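Local coordinates for protein archease (Thermotoga maritima, PDB 1J5U) that probably activates the tRNA-splicing ligase RtcB by promoting its guanylylation, and binds calcium, at residues 82-87 against 98-103; 39-43 against 73-77; 116-120 against 130-134; 26-32 against 126-130. All blocks are in the same frame, centred on the assembly; numbering follows the deposited sequence.

Contact 1. Residues 82-87 against 98-103; sequences KGWAPW and VTFRKI
W84 and W87 on the first strand of an antiparallel beta hairpin, 84-92 with 95-105, each take a long basic side chain of the second strand over a ring face. CD of R101 lies 3.3 Å from CD2 of W87 in a CH-pi contact, and the guanidinium follows as a cation-pi partner, edge-on, its plane 85° from the indole. T99 CG2 touches the same ring at its edge, 3.9 Å from CE3. K102 does likewise on the opposite sheet face: bent at chi2 (63°), its chain brings CD over the six-membered ring of W84 and NZ over the five-membered one, 4.1 Å from that centroid. Replacing W87 by alanine would remove the indole, and the aliphatic part of R101 would probably lose its platform and T99 CG2 this edge contact. Further out, D52 O accepts from R101 NE, E57 takes T99 OG1, and K56 makes a second cation-pi contact with W84. The backbone ladder sets the register: A85 and R101 exchange two backbone bonds, and W87 N donates to T99 O. At the helix end, G83 closes a Schellman motif, and its O accepts from I103 N at 3.0 Å.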
loop_
_atom_site.group_PDB
_atom_site.type_symbol
_atom_site.label_atom_id
_atom_site.label_comp_id
_atom_site.label_asym_id
_atom_site.label_seq_id
_atom_site.Cartn_x
_atom_site.Cartn_y
_atom_site.Cartn_z
ATOM N N LYS A 82 -13.398 -4.059 0.459
ATOM C CA LYS A 82 -14.278 -5.223 0.524
ATOM C C LYS A 82 -14.253 -5.825 1.914
ATOM O O LYS A 82 -14.849 -6.871 2.160
ATOM C CB LYS A 82 -13.852 -6.284 -0.504
ATOM C CG LYS A 82 -14.061 -5.848 -1.946
ATOM C CD LYS A 82 -13.649 -6.925 -2.934
ATOM C CE LYS A 82 -13.923 -6.481 -4.368
ATOM N NZ LYS A 82 -13.513 -7.533 -5.356
ATOM N N GLY A 83 -13.554 -5.170 2.829
ATOM C CA GLY A 83 -13.474 -5.677 4.181
ATOM C C GLY A 83 -12.287 -6.591 4.461
ATOM O O GLY A 83 -12.263 -7.244 5.492
ATOM N N TRP A 84 -11.288 -6.621 3.582
ATOM C CA TRP A 84 -10.117 -7.477 3.796
ATOM C C TRP A 84 -8.779 -6.688 3.773
ATOM O O TRP A 84 -8.498 -5.978 2.826
ATOM C CB TRP A 84 -10.062 -8.577 2.716
ATOM C CG TRP A 84 -11.232 -9.550 2.745
ATOM C CD1 TRP A 84 -12.385 -9.472 2.028
ATOM C CD2 TRP A 84 -11.349 -10.713 3.567
ATOM N NE1 TRP A 84 -13.224 -10.516 2.352
ATOM C CE2 TRP A 84 -12.610 -11.294 3.296
ATOM C CE3 TRP A 84 -10.509 -11.321 4.509
ATOM C CZ2 TRP A 84 -13.053 -12.455 3.933
ATOM C CZ3 TRP A 84 -10.955 -12.487 5.146
ATOM C CH2 TRP A 84 -12.215 -13.036 4.851
ATOM N N ALA A 85 -7.951 -6.867 4.794
ATOM C CA ALA A 85 -6.676 -6.164 4.856
ATOM C C ALA A 85 -5.457 -7.083 4.721
ATOM O O ALA A 85 -5.435 -8.187 5.269
ATOM C CB ALA A 85 -6.591 -5.373 6.165
ATOM N N PRO A 86 -4.440 -6.643 3.959
ATOM C CA PRO A 86 -3.230 -7.460 3.792
ATOM C C PRO A 86 -2.582 -7.639 5.170
ATOM O O PRO A 86 -2.446 -6.687 5.935
ATOM C CB PRO A 86 -2.380 -6.630 2.822
ATOM C CG PRO A 86 -2.801 -5.183 3.157
ATOM C CD PRO A 86 -4.321 -5.356 3.239
ATOM N N TRP A 87 -2.175 -8.859 5.490
ATOM C CA TRP A 87 -1.594 -9.130 6.799
ATOM C C TRP A 87 -0.207 -9.773 6.754
ATOM O O TRP A 87 0.746 -9.298 7.403
ATOM C CB TRP A 87 -2.578 -10.011 7.599
ATOM C CG TRP A 87 -2.058 -10.501 8.921
ATOM C CD1 TRP A 87 -1.609 -9.743 9.972
ATOM C CD2 TRP A 87 -1.945 -11.863 9.335
ATOM N NE1 TRP A 87 -1.224 -10.554 11.011
ATOM C CE2 TRP A 87 -1.419 -11.861 10.647
ATOM C CE3 TRP A 87 -2.240 -13.089 8.723
ATOM C CZ2 TRP A 87 -1.180 -13.041 11.362
ATOM C CZ3 TRP A 87 -2.004 -14.270 9.435
ATOM C CH2 TRP A 87 -1.478 -14.233 10.744
ATOM N N VAL A 98 -0.197 -13.597 -0.439
ATOM C CA VAL A 98 -0.617 -12.620 0.554
ATOM C C VAL A 98 -1.807 -13.136 1.357
ATOM O O VAL A 98 -2.830 -13.509 0.791
ATOM C CB VAL A 98 -1.001 -11.289 -0.149
ATOM C CG1 VAL A 98 -1.578 -10.271 0.877
ATOM C CG2 VAL A 98 0.239 -10.717 -0.831
ATOM N N THR A 99 -1.655 -13.190 2.672
ATOM C CA THR A 99 -2.754 -13.612 3.523
ATOM C C THR A 99 -3.424 -12.329 4.024
ATOM O O THR A 99 -2.756 -11.449 4.582
ATOM C CB THR A 99 -2.262 -14.403 4.752
ATOM O OG1 THR A 99 -1.441 -15.509 4.333
ATOM C CG2 THR A 99 -3.469 -14.951 5.546
ATOM N N PHE A 100 -4.727 -12.213 3.783
ATOM C CA PHE A 100 -5.506 -11.079 4.248
ATOM C C PHE A 100 -6.273 -11.512 5.497
ATOM O O PHE A 100 -6.509 -12.708 5.703
ATOM C CB PHE A 100 -6.528 -10.647 3.193
ATOM C CG PHE A 100 -5.924 -10.117 1.931
ATOM C CD1 PHE A 100 -5.422 -10.987 0.958
ATOM C CD2 PHE A 100 -5.888 -8.752 1.698
ATOM C CE1 PHE A 100 -4.901 -10.503 -0.231
ATOM C CE2 PHE A 100 -5.363 -8.247 0.512
ATOM C CZ PHE A 100 -4.870 -9.119 -0.458
ATOM N N ARG A 101 -6.624 -10.553 6.347
ATOM C CA ARG A 101 -7.434 -10.841 7.527
ATOM C C ARG A 101 -8.656 -9.932 7.468
ATOM O O ARG A 101 -8.594 -8.809 6.941
ATOM C CB ARG A 101 -6.645 -10.654 8.824
ATOM C CG ARG A 101 -5.883 -11.925 9.223
ATOM C CD ARG A 101 -5.045 -11.738 10.479
ATOM N NE ARG A 101 -5.861 -11.476 11.659
ATOM C CZ ARG A 101 -5.377 -11.264 12.883
ATOM N NH1 ARG A 101 -4.070 -11.284 13.102
ATOM N NH2 ARG A 101 -6.205 -11.022 13.890
ATOM N N LYS A 102 -9.785 -10.442 7.959
ATOM C CA LYS A 102 -11.020 -9.686 7.941
ATOM C C LYS A 102 -10.859 -8.471 8.832
ATOM O O LYS A 102 -10.323 -8.561 9.927
ATOM C CB LYS A 102 -12.185 -10.544 8.444
ATOM C CG LYS A 102 -13.530 -9.935 8.192
ATOM C CD LYS A 102 -13.788 -9.798 6.690
ATOM C CE LYS A 102 -15.062 -8.994 6.427
ATOM N NZ LYS A 102 -15.350 -8.851 4.984
ATOM N N ILE A 103 -11.321 -7.333 8.341
ATOM C CA ILE A 103 -11.231 -6.087 9.089
ATOM C C ILE A 103 -12.341 -6.021 10.132
ATOM O O ILE A 103 -13.519 -6.096 9.788
ATOM C CB ILE A 103 -11.371 -4.898 8.128
ATOM C CG1 ILE A 103 -10.161 -4.873 7.193
ATOM C CG2 ILE A 103 -11.589 -3.608 8.899
ATOM C CD1 ILE A 103 -10.259 -3.815 6.102
#

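Contact 2. Residues 39-43 against 73-77; sequences ARNIL and VNDWI
L43 and W76 meet at about a right angle where two helices, 32-47 and 66-81, run side by side in the core; the short segments have axes 11.0 Å apart and inclined by 29°. The contact between them is apolar. W76 presents the edge of its indole: CD1 of L43 lies near the ring plane, 3.9 Å from CE3 of W76, while CZ3 of W76 reaches the neighbouring turn, 3.7 Å from CB of R40 and also close to that residue's backbone N. The other branch of L43 goes elsewhere, its CD2 packing on CG1 of I77 at 4.0 Å. One turn earlier the backbones come nearer, consistent with the small side chain of A39; its CB sits 3.6 Å from CG2 of V73. V73 CG2 lies anti to the carbonyl carbon, with CG1 anti to the backbone N (chi1 173°), and this divides the valine between A39 and L43 CD1.

Between the two segments there is no polar bond; the side-chain bonds of R40 described here go to its helix neighbour. Bent at chi3 (65°), R40 turns its guanidinium onto N41, where NE and NH2 both donate to OD1, NH2 at 3.0 Å; the two nitrogens approach from the same face of the amide. A serine in place of R40 would probably leave N41 OD1 without these two donors and its amide freer to turn.

Around the pair, P86 and I89 of strand 84-92 pack on W76, whose ring also meets Y60 and F100. I42 reaches Y25 and I27 of strand 23-29, L114 of strand 113-124 touches V73, and I111 lies against both L43 and I77.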
loop_
_atom_site.group_PDB
_atom_site.type_symbol
_atom_site.label_atom_id
_atom_site.label_comp_id
_atom_site.label_asym_id
_atom_site.label_seq_id
_atom_site.Cartn_x
_atom_site.Cartn_y
_atom_site.Cartn_z
ATOM N N ALA A 39 4.458 -1.184 2.583
ATOM C CA ALA A 39 3.228 -0.591 2.010
ATOM C C ALA A 39 2.066 -1.117 2.851
ATOM O O ALA A 39 1.133 -0.382 3.197
ATOM C CB ALA A 39 3.049 -1.008 0.532
ATOM N N ARG A 40 2.119 -2.402 3.176
ATOM C CA ARG A 40 1.096 -3.010 4.014
ATOM C C ARG A 40 1.040 -2.283 5.377
ATOM O O ARG A 40 -0.032 -1.904 5.846
ATOM C CB ARG A 40 1.409 -4.494 4.269
ATOM C CG ARG A 40 0.513 -5.122 5.362
ATOM C CD ARG A 40 1.168 -6.391 5.960
ATOM N NE ARG A 40 2.401 -6.022 6.649
ATOM C CZ ARG A 40 3.401 -6.856 6.921
ATOM N NH1 ARG A 40 3.312 -8.138 6.572
ATOM N NH2 ARG A 40 4.516 -6.396 7.487
ATOM N N ASN A 41 2.195 -2.136 6.025
ATOM C CA ASN A 41 2.245 -1.457 7.319
ATOM C C ASN A 41 1.592 -0.071 7.261
ATOM O O ASN A 41 0.847 0.299 8.159
ATOM C CB ASN A 41 3.704 -1.330 7.806
ATOM C CG ASN A 41 4.311 -2.667 8.169
ATOM O OD1 ASN A 41 3.591 -3.650 8.350
ATOM N ND2 ASN A 41 5.642 -2.716 8.289
ATOM N N ILE A 42 1.869 0.681 6.203
ATOM C CA ILE A 42 1.306 2.017 6.029
ATOM C C ILE A 42 -0.225 1.979 5.963
ATOM O O ILE A 42 -0.902 2.751 6.659
ATOM C CB ILE A 42 1.861 2.700 4.736
ATOM C CG1 ILE A 42 3.356 3.040 4.915
ATOM C CG2 ILE A 42 1.046 3.976 4.418
ATOM C CD1 ILE A 42 4.018 3.620 3.664
ATOM N N LEU A 43 -0.765 1.077 5.133
ATOM C CA LEU A 43 -2.211 0.934 4.975
ATOM C C LEU A 43 -2.930 0.637 6.302
ATOM O O LEU A 43 -3.944 1.273 6.630
ATOM C CB LEU A 43 -2.532 -0.176 3.929
ATOM C CG LEU A 43 -2.122 0.100 2.469
ATOM C CD1 LEU A 43 -2.495 -1.109 1.591
ATOM C CD2 LEU A 43 -2.835 1.370 1.945
ATOM N N VAL A 73 -0.364 -3.022 -4.554
ATOM C CA VAL A 73 -0.856 -2.229 -3.442
ATOM C C VAL A 73 -2.281 -1.723 -3.750
ATOM O O VAL A 73 -3.128 -1.680 -2.872
ATOM C CB VAL A 73 0.128 -1.046 -3.153
ATOM C CG1 VAL A 73 -0.447 -0.114 -2.110
ATOM C CG2 VAL A 73 1.507 -1.602 -2.696
ATOM N N ASN A 74 -2.557 -1.347 -4.994
ATOM C CA ASN A 74 -3.905 -0.874 -5.275
ATOM C C ASN A 74 -4.913 -1.992 -5.203
ATOM O O ASN A 74 -6.074 -1.753 -4.904
ATOM C CB ASN A 74 -3.972 -0.133 -6.608
ATOM C CG ASN A 74 -3.513 1.316 -6.464
ATOM O OD1 ASN A 74 -3.959 2.012 -5.555
ATOM N ND2 ASN A 74 -2.625 1.762 -7.334
ATOM N N ASP A 75 -4.474 -3.217 -5.455
ATOM C CA ASP A 75 -5.413 -4.314 -5.339
ATOM C C ASP A 75 -5.709 -4.517 -3.854
ATOM O O ASP A 75 -6.830 -4.823 -3.490
ATOM C CB ASP A 75 -4.872 -5.609 -5.943
ATOM C CG ASP A 75 -5.939 -6.686 -5.961
ATOM O OD1 ASP A 75 -5.854 -7.658 -5.194
ATOM O OD2 ASP A 75 -6.900 -6.505 -6.715
ATOM N N TRP A 76 -4.710 -4.305 -2.994
ATOM C CA TRP A 76 -4.914 -4.423 -1.554
ATOM C C TRP A 76 -5.934 -3.385 -1.069
ATOM O O TRP A 76 -6.712 -3.649 -0.164
ATOM C CB TRP A 76 -3.619 -4.192 -0.771
ATOM C CG TRP A 76 -2.570 -5.249 -0.936
ATOM C CD1 TRP A 76 -2.698 -6.457 -1.582
ATOM C CD2 TRP A 76 -1.221 -5.182 -0.466
ATOM N NE1 TRP A 76 -1.509 -7.138 -1.544
ATOM C CE2 TRP A 76 -0.583 -6.381 -0.863
ATOM C CE3 TRP A 76 -0.485 -4.222 0.261
ATOM C CZ2 TRP A 76 0.763 -6.652 -0.559
ATOM C CZ3 TRP A 76 0.861 -4.498 0.568
ATOM C CH2 TRP A 76 1.465 -5.703 0.154
ATOM N N ILE A 77 -5.880 -2.189 -1.644
ATOM C CA ILE A 77 -6.819 -1.122 -1.294
ATOM C C ILE A 77 -8.243 -1.547 -1.726
ATOM O O ILE A 77 -9.213 -1.266 -1.036
ATOM C CB ILE A 77 -6.403 0.203 -1.975
ATOM C CG1 ILE A 77 -5.160 0.761 -1.243
ATOM C CG2 ILE A 77 -7.574 1.211 -1.956
ATOM C CD1 ILE A 77 -4.310 1.761 -2.050
#

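Contact 3. Residues 116-120 against 130-134; sequences YHLLK and TKVVF
T130 reaches K120 with its side chain where the hairpin of strands 113-124 and 127-135 is interrupted: residues 116-120 leave regular strand geometry through a type II beta turn from Y116 to L119. From the backbone outward, CB of T130 rests 3.2 Å from the carbonyl O of K120. The side chain then forks. OG1, held anti to the backbone N (chi1 -176°), accepts from K120 N at 2.9 Å with a nearly straight N-H...O angle of 164°, and donates its own proton to K131 O, 2.8 Å away. The hydroxyl thus ties the end of segment 116-120 to the strand and also fastens to the carbonyl of the next residue in its strand. CG2, the other branch, comes to 4.2 Å from CD1 of L119.

Water fills in where the backbones have separated. One water donates to H117 O and accepts from V133 N, both at 2.7 Å, so the two segments remain bridged through it. A second accepts from K131 N beside the carbonyls of L118 and K120.

The apolar contacts follow the turn. L118 and K131 lie side by side, CD1 of the leucine 3.7 Å from CD of the lysine, and V133 sets its CB 3.8 Å from CB of H117.

The imidazole of H117 is anchored beyond the hairpin by T20, through NE2. Strand 127-135 is the middle one of its three-stranded sheet, with 23-29 along its other side, where V132 meets Y25 and I27. Helix 66-81 packs against this part of the sheet: F69 touches both L119 and V132, and F70 stacks on Y116.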
loop_
_atom_site.group_PDB
_atom_site.type_symbol
_atom_site.label_atom_id
_atom_site.label_comp_id
_atom_site.label_asym_id
_atom_site.label_seq_id
_atom_site.Cartn_x
_atom_site.Cartn_y
_atom_site.Cartn_z
ATOM N N TYR A 116 1.274 7.080 -8.871
ATOM C CA TYR A 116 2.582 6.868 -9.460
ATOM C C TYR A 116 3.521 8.016 -9.087
ATOM O O TYR A 116 4.691 8.005 -9.450
ATOM C CB TYR A 116 2.495 6.781 -10.987
ATOM C CG TYR A 116 2.322 5.376 -11.510
ATOM C CD1 TYR A 116 1.104 4.950 -12.039
ATOM C CD2 TYR A 116 3.381 4.470 -11.471
ATOM C CE1 TYR A 116 0.945 3.650 -12.517
ATOM C CE2 TYR A 116 3.233 3.169 -11.939
ATOM C CZ TYR A 116 2.013 2.766 -12.461
ATOM O OH TYR A 116 1.865 1.470 -12.913
ATOM N N HIS A 117 3.012 8.993 -8.342
ATOM C CA HIS A 117 3.826 10.159 -7.951
ATOM C C HIS A 117 5.073 9.764 -7.184
ATOM O O HIS A 117 4.973 9.141 -6.131
ATOM C CB HIS A 117 3.031 11.120 -7.059
ATOM C CG HIS A 117 1.845 11.744 -7.726
ATOM N ND1 HIS A 117 1.950 12.514 -8.867
ATOM C CD2 HIS A 117 0.532 11.731 -7.398
ATOM C CE1 HIS A 117 0.751 12.947 -9.212
ATOM N NE2 HIS A 117 -0.126 12.485 -8.338
ATOM N N LEU A 118 6.234 10.141 -7.709
ATOM C CA LEU A 118 7.513 9.861 -7.071
ATOM C C LEU A 118 7.813 8.372 -6.834
ATOM O O LEU A 118 8.731 8.043 -6.087
ATOM C CB LEU A 118 7.592 10.620 -5.730
ATOM C CG LEU A 118 7.338 12.141 -5.852
ATOM C CD1 LEU A 118 7.340 12.815 -4.464
ATOM C CD2 LEU A 118 8.402 12.755 -6.770
ATOM N N LEU A 119 7.040 7.483 -7.444
ATOM C CA LEU A 119 7.268 6.041 -7.280
ATOM C C LEU A 119 8.457 5.662 -8.159
ATOM O O LEU A 119 8.345 5.675 -9.383
ATOM C CB LEU A 119 6.026 5.257 -7.720
ATOM C CG LEU A 119 6.023 3.753 -7.417
ATOM C CD1 LEU A 119 6.377 3.524 -5.922
ATOM C CD2 LEU A 119 4.645 3.168 -7.749
ATOM N N LYS A 120 9.595 5.354 -7.540
ATOM C CA LYS A 120 10.822 4.987 -8.257
ATOM C C LYS A 120 11.770 4.262 -7.300
ATOM O O LYS A 120 12.269 4.864 -6.343
ATOM C CB LYS A 120 11.529 6.248 -8.791
ATOM C CG LYS A 120 12.843 6.007 -9.528
ATOM C CD LYS A 120 13.591 7.343 -9.709
ATOM C CE LYS A 120 14.784 7.258 -10.679
ATOM N NZ LYS A 120 15.915 6.400 -10.180
ATOM N N THR A 130 12.109 3.892 -1.889
ATOM C CA THR A 130 11.305 4.752 -2.751
ATOM C C THR A 130 10.312 5.534 -1.932
ATOM O O THR A 130 10.003 5.174 -0.793
ATOM C CB THR A 130 10.489 3.964 -3.805
ATOM O OG1 THR A 130 9.810 4.888 -4.661
ATOM C CG2 THR A 130 9.431 3.071 -3.139
ATOM N N LYS A 131 9.841 6.635 -2.504
ATOM C CA LYS A 131 8.793 7.386 -1.861
ATOM C C LYS A 131 7.520 6.688 -2.364
ATOM O O LYS A 131 7.537 6.044 -3.412
ATOM C CB LYS A 131 8.802 8.852 -2.328
ATOM C CG LYS A 131 9.275 9.855 -1.257
ATOM C CD LYS A 131 9.349 11.269 -1.812
ATOM C CE LYS A 131 9.643 12.284 -0.724
ATOM N NZ LYS A 131 10.788 11.843 0.118
ATOM N N VAL A 132 6.441 6.781 -1.596
ATOM C CA VAL A 132 5.153 6.253 -2.007
ATOM C C VAL A 132 4.189 7.368 -1.651
ATOM O O VAL A 132 4.179 7.876 -0.506
ATOM C CB VAL A 132 4.733 4.939 -1.278
ATOM C CG1 VAL A 132 5.503 3.752 -1.886
ATOM C CG2 VAL A 132 4.989 5.043 0.228
ATOM N N VAL A 133 3.395 7.758 -2.636
ATOM C CA VAL A 133 2.440 8.846 -2.451
ATOM C C VAL A 133 1.030 8.338 -2.664
ATOM O O VAL A 133 0.713 7.739 -3.713
ATOM C CB VAL A 133 2.749 9.996 -3.436
ATOM C CG1 VAL A 133 1.643 11.077 -3.376
ATOM C CG2 VAL A 133 4.110 10.595 -3.099
ATOM N N PHE A 134 0.195 8.561 -1.657
ATOM C CA PHE A 134 -1.181 8.117 -1.695
ATOM C C PHE A 134 -2.174 9.259 -1.823
ATOM O O PHE A 134 -1.925 10.401 -1.408
ATOM C CB PHE A 134 -1.532 7.324 -0.431
ATOM C CG PHE A 134 -0.677 6.116 -0.219
ATOM C CD1 PHE A 134 0.572 6.235 0.393
ATOM C CD2 PHE A 134 -1.123 4.861 -0.623
ATOM C CE1 PHE A 134 1.366 5.111 0.607
ATOM C CE2 PHE A 134 -0.342 3.721 -0.413
ATOM C CZ PHE A 134 0.903 3.847 0.205
HETATM O O HOH W 1 3.905 6.902 -5.177
HETATM O O HOH W 2 11.899 7.324 -4.894
#

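Contact 4. Residues 26-32 against 126-130; sequences EISGNSY and DVLKT
The backbone amides and carbonyls of I27 and G29 pair with those of T130 and L128, an antiparallel strand-strand contact that lays strand 23-29 along the edge of a three-stranded sheet, next to its central strand 127-135. I27 and T130 form one hydrogen-bonded pair, with I27 N to T130 O at 2.9 Å; G29 and L128 form the next, with L128 N to G29 O at 2.8 Å. Between them S28 and K129 are a non-hydrogen-bonded pair whose CB atoms stand 4.0 Å apart.

The two strands come from distant parts of the sequence, near its start and its end, so this ladder joins the first strand of the archease fold to the last. One face of the sheet turns to the helices. On it I27 and T130 lie side by side, CG1 of the isoleucine 3.8 Å from CG2 of the threonine, and I27 goes on to L35, I42 and F69. With CG swung opposite the backbone N (chi1 -171°), L128 extends CD2 toward the start of helix 32-47, 3.8 Å from Y32 N. S31 is the N-cap of that helix, its OG accepting from E34 N; its own backbone N is buried with no partner in the model.

Past the last rung, N30 carries the pairing on with its side chain: ND2 donates to D126 O at 2.9 Å, approaching from above the carbonyl plane, 67° out of it. At the other end E26 bends at chi2 (69°) and brings OE2 to 3.3 Å from T130 C, while OE1 has a long, weak ion pair with K131 NZ.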
loop_
_atom_site.group_PDB
_atom_site.type_symbol
_atom_site.label_atom_id
_atom_site.label_comp_id
_atom_site.label_asym_id
_atom_site.label_seq_id
_atom_site.Cartn_x
_atom_site.Cartn_y
_atom_site.Cartn_z
ATOM N N GLU A 26 8.516 7.475 2.858
ATOM C CA GLU A 26 9.693 6.939 2.231
ATOM C C GLU A 26 9.739 5.542 2.839
ATOM O O GLU A 26 9.741 5.406 4.061
ATOM C CB GLU A 26 10.947 7.701 2.636
ATOM C CG GLU A 26 12.210 7.194 1.942
ATOM C CD GLU A 26 12.232 7.511 0.444
ATOM O OE1 GLU A 26 11.580 8.507 0.036
ATOM O OE2 GLU A 26 12.915 6.783 -0.320
ATOM N N ILE A 27 9.726 4.505 2.001
ATOM C CA ILE A 27 9.807 3.145 2.507
ATOM C C ILE A 27 11.158 2.567 2.102
ATOM O O ILE A 27 11.714 2.892 1.048
ATOM C CB ILE A 27 8.654 2.239 1.984
ATOM C CG1 ILE A 27 8.602 2.269 0.448
ATOM C CG2 ILE A 27 7.337 2.668 2.606
ATOM C CD1 ILE A 27 7.578 1.311 -0.153
ATOM N N SER A 28 11.712 1.730 2.960
ATOM C CA SER A 28 13.016 1.155 2.693
ATOM C C SER A 28 13.075 -0.252 3.217
ATOM O O SER A 28 12.376 -0.589 4.170
ATOM C CB SER A 28 14.091 1.997 3.377
ATOM O OG SER A 28 13.774 2.140 4.748
ATOM N N GLY A 29 13.919 -1.066 2.592
ATOM C CA GLY A 29 14.073 -2.447 3.007
ATOM C C GLY A 29 15.191 -3.053 2.176
ATOM O O GLY A 29 15.877 -2.340 1.435
ATOM N N ASN A 30 15.395 -4.362 2.281
ATOM C CA ASN A 30 16.467 -4.993 1.510
ATOM C C ASN A 30 15.942 -5.697 0.262
ATOM O O ASN A 30 16.717 -6.278 -0.488
ATOM C CB ASN A 30 17.226 -6.018 2.376
ATOM C CG ASN A 30 17.976 -5.371 3.550
ATOM O OD1 ASN A 30 17.930 -5.869 4.683
ATOM N ND2 ASN A 30 18.677 -4.266 3.281
ATOM N N SER A 31 14.637 -5.645 0.026
ATOM C CA SER A 31 14.079 -6.355 -1.125
ATOM C C SER A 31 12.705 -5.822 -1.476
ATOM O O SER A 31 12.101 -5.095 -0.696
ATOM C CB SER A 31 13.926 -7.841 -0.786
ATOM O OG SER A 31 12.854 -8.008 0.134
ATOM N N TYR A 32 12.234 -6.216 -2.649
ATOM C CA TYR A 32 10.932 -5.825 -3.169
ATOM C C TYR A 32 9.830 -6.281 -2.223
ATOM O O TYR A 32 8.871 -5.562 -1.985
ATOM C CB TYR A 32 10.727 -6.448 -4.552
ATOM C CG TYR A 32 9.345 -6.244 -5.122
ATOM C CD1 TYR A 32 8.967 -5.020 -5.688
ATOM C CD2 TYR A 32 8.419 -7.272 -5.101
ATOM C CE1 TYR A 32 7.693 -4.837 -6.220
ATOM C CE2 TYR A 32 7.145 -7.100 -5.634
ATOM C CZ TYR A 32 6.787 -5.880 -6.188
ATOM O OH TYR A 32 5.521 -5.726 -6.700
ATOM N N ASP A 126 22.808 -2.242 0.294
ATOM C CA ASP A 126 21.860 -3.316 0.566
ATOM C C ASP A 126 20.416 -2.793 0.590
ATOM O O ASP A 126 19.470 -3.576 0.620
ATOM C CB ASP A 126 22.158 -3.945 1.935
ATOM C CG ASP A 126 23.488 -4.688 1.972
ATOM O OD1 ASP A 126 24.510 -4.148 1.489
ATOM O OD2 ASP A 126 23.510 -5.818 2.507
ATOM N N VAL A 127 20.260 -1.476 0.572
ATOM C CA VAL A 127 18.940 -0.868 0.664
ATOM C C VAL A 127 18.220 -0.513 -0.629
ATOM O O VAL A 127 18.775 0.115 -1.529
ATOM C CB VAL A 127 18.996 0.401 1.550
ATOM C CG1 VAL A 127 17.580 0.943 1.792
ATOM C CG2 VAL A 127 19.682 0.077 2.885
ATOM N N LEU A 128 16.968 -0.941 -0.698
ATOM C CA LEU A 128 16.096 -0.638 -1.812
ATOM C C LEU A 128 15.091 0.336 -1.202
ATOM O O LEU A 128 14.517 0.052 -0.153
ATOM C CB LEU A 128 15.385 -1.907 -2.289
ATOM C CG LEU A 128 14.620 -1.738 -3.600
ATOM C CD1 LEU A 128 15.613 -1.362 -4.718
ATOM C CD2 LEU A 128 13.887 -3.050 -3.948
ATOM N N LYS A 129 14.875 1.481 -1.832
ATOM C CA LYS A 129 13.944 2.451 -1.283
ATOM C C LYS A 129 13.184 3.252 -2.332
ATOM O O LYS A 129 13.547 3.268 -3.507
ATOM C CB LYS A 129 14.680 3.428 -0.360
ATOM C CG LYS A 129 15.714 4.293 -1.067
ATOM C CD LYS A 129 16.477 5.196 -0.085
ATOM C CE LYS A 129 17.557 6.001 -0.817
ATOM N NZ LYS A 129 18.587 6.575 0.106
ATOM N N THR A 130 12.109 3.892 -1.889
ATOM C CA THR A 130 11.305 4.752 -2.751
ATOM C C THR A 130 10.312 5.534 -1.932
ATOM O O THR A 130 10.003 5.174 -0.793
ATOM C CB THR A 130 10.489 3.964 -3.805
ATOM O OG1 THR A 130 9.810 4.888 -4.661
ATOM C CG2 THR A 130 9.431 3.071 -3.139
#

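In the fold
The centre of contact 2 lies about 2 Å from the centre of the chain, and the other three are arranged around it. Contact 1 touches it from one sheet, with F100 CZ 3.6 Å from W76 CD1 and R40 CG 3.4 Å from P86 O. From the other sheet, I42 CD1 meets V132 CG2 of contact 3 at 3.8 Å and I27 CG2 of contact 4 at 3.6 Å. Contacts 3 and 4 share T130 on strand 127-135, while contacts 1 and 3 have centres 23 Å apart. Calcium, bound by H19, D22, D135 and T136, is nearest contact 3: the H117 side chain is about 9 Å from the ion, that of I77 about 12 Å.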